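Local coordinates for NAD nucleotidase (Haemophilus influenzae, PDB 3ZTV), which hydrolyses NAD to adenosine and nicotinamide riboside, acting as a pyrophosphatase and as a 5'-nucleotidase with broad specificity for nucleotides, at residues V449-M454 with K485-V490; A465-A470 with D522-F527. All coordinates share one frame; numbering follows the deposited sequence.

Interaction 1 (V449-M454 with K485-V490)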
loop_
_atom_site.group_PDB
_atom_site.type_symbol
_atom_site.label_atom_id
_atom_site.label_comp_id
_atom_site.label_asym_id
_atom_site.label_seq_id
_atom_site.Cartn_x
_atom_site.Cartn_y
_atom_site.Cartn_z
ATOM N N VAL A 449 5.834 -32.757 14.414
ATOM C CA VAL A 449 6.856 -33.155 13.451
ATOM C C VAL A 449 8.053 -33.820 14.144
ATOM O O VAL A 449 8.635 -34.757 13.597
ATOM C CB VAL A 449 7.288 -32.008 12.492
ATOM C CG1 VAL A 449 8.179 -31.010 13.190
ATOM C CG2 VAL A 449 7.991 -32.582 11.263
ATOM N N LEU A 450 8.404 -33.363 15.347
ATOM C CA LEU A 450 9.448 -34.029 16.134
ATOM C C LEU A 450 9.019 -35.449 16.483
ATOM O O LEU A 450 9.816 -36.385 16.402
ATOM C CB LEU A 450 9.771 -33.254 17.414
ATOM C CG LEU A 450 10.389 -31.866 17.220
ATOM C CD1 LEU A 450 10.565 -31.156 18.561
ATOM C CD2 LEU A 450 11.718 -31.963 16.478
ATOM N N GLU A 451 7.756 -35.608 16.865
ATOM C CA GLU A 451 7.232 -36.939 17.162
ATOM C C GLU A 451 7.300 -37.835 15.917
ATOM O O GLU A 451 7.701 -39.003 15.992
ATOM C CB GLU A 451 5.797 -36.857 17.695
ATOM C CG GLU A 451 5.632 -36.124 19.038
ATOM C CD GLU A 451 5.939 -36.988 20.263
ATOM O OE1 GLU A 451 6.195 -38.203 20.111
ATOM O OE2 GLU A 451 5.897 -36.436 21.390
ATOM N N ASP A 452 6.907 -37.283 14.772
ATOM C CA ASP A 452 6.953 -38.024 13.510
ATOM C C ASP A 452 8.368 -38.510 13.213
ATOM O O ASP A 452 8.588 -39.684 12.887
ATOM C CB ASP A 452 6.495 -37.144 12.339
ATOM C CG ASP A 452 5.046 -36.681 12.457
ATOM O OD1 ASP A 452 4.236 -37.326 13.156
ATOM O OD2 ASP A 452 4.707 -35.663 11.815
ATOM N N ALA A 453 9.328 -37.595 13.312
ATOM C CA ALA A 453 10.706 -37.909 12.964
ATOM C C ALA A 453 11.292 -38.985 13.875
ATOM O O ALA A 453 11.945 -39.918 13.402
ATOM C CB ALA A 453 11.553 -36.656 12.983
ATOM N N MET A 454 11.056 -38.860 15.178
ATOM C CA MET A 454 11.517 -39.869 16.135
ATOM C C MET A 454 10.890 -41.239 15.880
ATOM O O MET A 454 11.569 -42.270 15.978
ATOM C CB MET A 454 11.256 -39.423 17.578
ATOM C CG MET A 454 12.180 -38.315 18.043
ATOM S SD MET A 454 12.045 -37.989 19.818
ATOM C CE MET A 454 10.436 -37.193 19.887
ATOM N N LYS A 485 3.070 -40.509 23.101
ATOM C CA LYS A 485 4.025 -39.422 22.876
ATOM C C LYS A 485 5.394 -39.691 23.496
ATOM O O LYS A 485 5.495 -40.244 24.595
ATOM C CB LYS A 485 3.470 -38.110 23.431
ATOM C CG LYS A 485 2.127 -37.707 22.844
ATOM C CD LYS A 485 2.238 -37.376 21.354
ATOM C CE LYS A 485 0.886 -36.974 20.775
ATOM N NZ LYS A 485 0.993 -36.410 19.395
ATOM N N ARG A 486 6.451 -39.293 22.793
ATOM C CA ARG A 486 7.809 -39.416 23.314
ATOM C C ARG A 486 8.341 -38.115 23.928
ATOM O O ARG A 486 9.250 -38.147 24.757
ATOM C CB ARG A 486 8.771 -39.901 22.219
ATOM C CG ARG A 486 8.509 -41.311 21.711
ATOM C CD ARG A 486 9.640 -41.782 20.801
ATOM N NE ARG A 486 9.483 -43.183 20.403
ATOM C CZ ARG A 486 8.721 -43.597 19.394
ATOM N NH1 ARG A 486 8.035 -42.725 18.664
ATOM N NH2 ARG A 486 8.646 -44.893 19.112
ATOM N N LEU A 487 7.797 -36.975 23.515
ATOM C CA LEU A 487 8.306 -35.697 24.010
ATOM C C LEU A 487 8.038 -35.485 25.496
ATOM O O LEU A 487 6.943 -35.760 25.989
ATOM C CB LEU A 487 7.749 -34.524 23.200
ATOM C CG LEU A 487 8.348 -34.332 21.801
ATOM C CD1 LEU A 487 7.562 -33.282 21.035
ATOM C CD2 LEU A 487 9.816 -33.948 21.880
ATOM N N VAL A 488 9.057 -34.983 26.189
ATOM C CA VAL A 488 8.978 -34.673 27.614
ATOM C C VAL A 488 8.905 -33.162 27.822
ATOM O O VAL A 488 8.096 -32.669 28.607
ATOM C CB VAL A 488 10.194 -35.247 28.373
ATOM C CG1 VAL A 488 10.227 -34.753 29.816
ATOM C CG2 VAL A 488 10.165 -36.766 28.328
ATOM N N SER A 489 9.753 -32.428 27.105
ATOM C CA SER A 489 9.761 -30.972 27.179
ATOM C C SER A 489 10.262 -30.390 25.859
ATOM O O SER A 489 11.093 -31.002 25.188
ATOM C CB SER A 489 10.661 -30.512 28.331
ATOM O OG SER A 489 12.024 -30.802 28.079
ATOM N N VAL A 490 9.762 -29.208 25.501
ATOM C CA VAL A 490 10.230 -28.494 24.311
ATOM C C VAL A 490 10.345 -27.008 24.626
ATOM O O VAL A 490 9.396 -26.400 25.126
ATOM C CB VAL A 490 9.286 -28.683 23.109
ATOM C CG1 VAL A 490 9.824 -27.938 21.894
ATOM C CG2 VAL A 490 9.104 -30.159 22.795
HETATM O O HOH W 1 7.827 -39.915 18.676
#
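Glu451 reaches out from the helix and takes two consecutive backbone N-H groups where the loop enters strand 487-493. Arg486 N donates to Glu451 OE1 at 2.9 Å, and the bond is nearly straight at 175°. It uses the syn lone pair of OE1. Leu487 N donates to Glu451 OE2, also at 2.9 Å. This second donor comes from the syn side too, but 33° out of the carboxylate plane. The glutamate chain bends at chi2 (-82°), which carries the carboxylate across to the backbone between Lys485 and Leu487. Two bonds, one to each oxygen, fix the rotation of the carboxylate.

Apolar groups pack beside this bridge. Leu487 lays its CB and CG against Glu451 OE2. Its CD1 methyl meets Leu450 CB at 4.2 Å. The CE methyl of Met454 lies 3.9 Å from Leu487 CD2 and equally close to Arg486 CB. At the partly exposed rim of the contact, Lys485 CB and CD run past Glu451 OE2.

A water forms the next shell. It donates to Glu451 O and to Glu451 OE1, and accepts from Arg486 NH1 at 2.8 Å, in the plane of the guanidinium. The arginine chain, extended from CG to NE, carries the guanidinium to the Met454 carbonyl, whose O sits over one face. Arg486 also touches Leu458 and Val459 of the same helix. Glu478 O accepts from its NE and Gln455 OE1 from its NH1. The nearby positive groups would probably favour an ionised Glu451. Leu487 touches Tyr474, and Met454 touches Ala476, both on strand 472-477. The whole is a helix-to-sheet packing in the C-terminal domain of the 5'-nucleotidase family, where helix 443-460 lies against strand 487-493 of a mixed sheet.

Interaction 2 (A465-A470 with D522-F527). With ADN (adenosine), chain D.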
loop_
_atom_site.group_PDB
_atom_site.type_symbol
_atom_site.label_atom_id
_atom_site.label_comp_id
_atom_site.label_asym_id
_atom_site.label_seq_id
_atom_site.Cartn_x
_atom_site.Cartn_y
_atom_site.Cartn_z
ATOM N N ALA A 465 16.447 -40.161 10.196
ATOM C CA ALA A 465 15.357 -39.209 10.418
ATOM C C ALA A 465 15.469 -38.461 11.748
ATOM O O ALA A 465 14.787 -37.456 11.955
ATOM C CB ALA A 465 14.010 -39.915 10.332
ATOM N N PHE A 466 16.306 -38.941 12.659
ATOM C CA PHE A 466 16.305 -38.386 14.009
ATOM C C PHE A 466 16.600 -36.884 13.985
ATOM O O PHE A 466 17.597 -36.461 13.405
ATOM C CB PHE A 466 17.286 -39.125 14.919
ATOM C CG PHE A 466 16.999 -38.922 16.374
ATOM C CD1 PHE A 466 17.493 -37.814 17.043
ATOM C CD2 PHE A 466 16.200 -39.826 17.064
ATOM C CE1 PHE A 466 17.211 -37.612 18.383
ATOM C CE2 PHE A 466 15.912 -39.628 18.404
ATOM C CZ PHE A 466 16.423 -38.516 19.062
ATOM N N PRO A 467 15.733 -36.068 14.623
ATOM C CA PRO A 467 15.803 -34.610 14.481
ATOM C C PRO A 467 16.642 -33.895 15.538
ATOM O O PRO A 467 16.601 -34.246 16.721
ATOM C CB PRO A 467 14.340 -34.194 14.632
ATOM C CG PRO A 467 13.809 -35.163 15.647
ATOM C CD PRO A 467 14.519 -36.482 15.354
ATOM N N TYR A 468 17.392 -32.895 15.096
ATOM C CA TYR A 468 18.120 -31.996 15.988
ATOM C C TYR A 468 17.837 -30.581 15.515
ATOM O O TYR A 468 17.654 -30.352 14.315
ATOM C CB TYR A 468 19.628 -32.251 15.931
ATOM C CG TYR A 468 20.067 -33.616 16.424
ATOM C CD1 TYR A 468 19.943 -34.745 15.621
ATOM C CD2 TYR A 468 20.618 -33.772 17.692
ATOM C CE1 TYR A 468 20.353 -35.993 16.068
ATOM C CE2 TYR A 468 21.027 -35.021 18.148
ATOM C CZ TYR A 468 20.893 -36.126 17.332
ATOM O OH TYR A 468 21.300 -37.375 17.765
ATOM N N GLY A 469 17.803 -29.630 16.440
ATOM C CA GLY A 469 17.423 -28.269 16.109
ATOM C C GLY A 469 18.332 -27.169 16.630
ATOM O O GLY A 469 19.209 -27.387 17.475
ATOM N N ALA A 470 18.110 -25.978 16.083
ATOM C CA ALA A 470 18.748 -24.758 16.549
ATOM C C ALA A 470 17.637 -23.780 16.907
ATOM O O ALA A 470 16.672 -23.644 16.162
ATOM C CB ALA A 470 19.637 -24.173 15.465
ATOM N N ASP A 522 11.766 -39.057 4.872
ATOM C CA ASP A 522 12.269 -39.528 6.163
ATOM C C ASP A 522 11.190 -39.535 7.250
ATOM O O ASP A 522 11.483 -39.357 8.433
ATOM C CB ASP A 522 13.478 -38.698 6.611
ATOM C CG ASP A 522 14.773 -39.502 6.614
ATOM O OD1 ASP A 522 14.781 -40.631 6.070
ATOM O OD2 ASP A 522 15.787 -39.012 7.151
ATOM N N GLY A 523 9.940 -39.728 6.843
ATOM C CA GLY A 523 8.843 -39.843 7.788
ATOM C C GLY A 523 8.394 -38.558 8.462
ATOM O O GLY A 523 7.653 -38.599 9.443
ATOM N N TYR A 524 8.828 -37.413 7.939
ATOM C CA TYR A 524 8.409 -36.122 8.471
ATOM C C TYR A 524 6.983 -35.805 8.002
ATOM O O TYR A 524 6.746 -34.851 7.257
ATOM C CB TYR A 524 9.403 -35.027 8.061
ATOM C CG TYR A 524 10.683 -35.017 8.885
ATOM C CD1 TYR A 524 11.559 -36.102 8.872
ATOM C CD2 TYR A 524 11.016 -33.919 9.670
ATOM C CE1 TYR A 524 12.730 -36.086 9.622
ATOM C CE2 TYR A 524 12.175 -33.894 10.421
ATOM C CZ TYR A 524 13.023 -34.979 10.401
ATOM O OH TYR A 524 14.170 -34.943 11.152
ATOM N N LYS A 525 6.035 -36.617 8.463
ATOM C CA LYS A 525 4.648 -36.557 8.001
ATOM C C LYS A 525 4.046 -35.159 8.066
ATOM O O LYS A 525 3.399 -34.708 7.115
ATOM C CB LYS A 525 3.771 -37.547 8.781
ATOM C CG LYS A 525 4.109 -39.008 8.518
ATOM C CD LYS A 525 3.185 -39.948 9.280
ATOM C CE LYS A 525 3.565 -41.404 9.044
ATOM N NZ LYS A 525 2.846 -42.324 9.966
ATOM N N THR A 526 4.255 -34.469 9.182
ATOM C CA THR A 526 3.675 -33.146 9.372
ATOM C C THR A 526 4.119 -32.161 8.286
ATOM O O THR A 526 3.294 -31.414 7.761
ATOM C CB THR A 526 3.956 -32.588 10.790
ATOM O OG1 THR A 526 3.210 -33.343 11.759
ATOM C CG2 THR A 526 3.557 -31.133 10.885
ATOM N N PHE A 527 5.407 -32.150 7.947
ATOM C CA PHE A 527 5.887 -31.282 6.867
ATOM C C PHE A 527 5.226 -31.664 5.540
ATOM O O PHE A 527 4.889 -30.799 4.731
ATOM C CB PHE A 527 7.410 -31.359 6.708
ATOM C CG PHE A 527 8.189 -30.617 7.771
ATOM C CD1 PHE A 527 7.631 -29.567 8.486
ATOM C CD2 PHE A 527 9.507 -30.967 8.031
ATOM C CE1 PHE A 527 8.374 -28.892 9.452
ATOM C CE2 PHE A 527 10.250 -30.300 8.986
ATOM C CZ PHE A 527 9.686 -29.261 9.699
HETATM O "O5'" ADN D . 20.711 -43.267 3.325
HETATM C "C5'" ADN D . 19.395 -42.710 3.329
HETATM C "C4'" ADN D . 19.311 -41.657 4.427
HETATM O "O4'" ADN D . 20.133 -40.534 4.096
HETATM C "C3'" ADN D . 17.911 -41.110 4.618
HETATM O "O3'" ADN D . 17.182 -41.871 5.586
HETATM C "C2'" ADN D . 18.158 -39.693 5.099
HETATM O "O2'" ADN D . 18.304 -39.652 6.524
HETATM C "C1'" ADN D . 19.488 -39.317 4.473
HETATM N N9 ADN D . 19.247 -38.495 3.266
HETATM C C8 ADN D . 19.110 -38.925 1.996
HETATM N N7 ADN D . 18.901 -37.876 1.152
HETATM C C5 ADN D . 18.898 -36.748 1.897
HETATM C C6 ADN D . 18.740 -35.294 1.667
HETATM N N6 ADN D . 18.523 -34.781 0.435
HETATM N N1 ADN D . 18.815 -34.479 2.738
HETATM C C2 ADN D . 19.030 -34.944 3.982
HETATM N N3 ADN D . 19.182 -36.245 4.265
HETATM C C4 ADN D . 19.133 -37.172 3.282
#
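Ala465 and Tyr524 meet beside the adenosine pocket of the 5'-nucleotidase C-terminal domain, with Asp522 between them and the ligand. Tyr524 is the centre of an inverse gamma turn and the N-cap residue of helix 525-530. Its CG stands beside the backbone N (chi1 -78°), and the ring extends to the turn before strand 467-470. There Tyr524 OH donates to Ala465 O at 2.7 Å. The hydroxyl comes in tilted 29° from the carbonyl plane, and the acceptor sits near the plane of the ring, at its edge. Tyr524 OH also rests 3.6 Å from Pro467 CB. The methyl of Ala465 packs on both partners: its CB is 4.1 Å from Tyr524 CE1 and 3.2 Å from Asp522 O. Val449 and Ala453 of helix 443-460 also touch the tyrosine.

Asp522 itself belongs to the adenosine site. Asn408, which also binds the adenosine, gives Asp522 OD2 a weak hydrogen bond. The carboxylate takes both ribose hydroxyls, one to each oxygen: adenosine O3' donates to Asp522 OD1 at 2.7 Å, and adenosine O2' to Asp522 OD2 at 2.7 Å.

Both interactions are buried and lie in the C-terminal domain, with centres about 10 Å apart. Helix 443-460 joins them. It supplies one segment of interaction 1 and meets interaction 2 directly: Asp452 OD2 and Thr526 OG1 are 2.8 Å apart, probably hydrogen-bonded, and Ala453 CB packs on Tyr524 CZ at 3.4 Å. Their chemistry differs. In interaction 1 a carboxylate accepts backbone N-H groups, and Lys485 and Leu487 are partly exposed. In interaction 2 a tyrosine hydroxyl meets a backbone carbonyl, and the carboxylate is turned to the ligand. The first joins helix to sheet; the second includes part of the adenosine site.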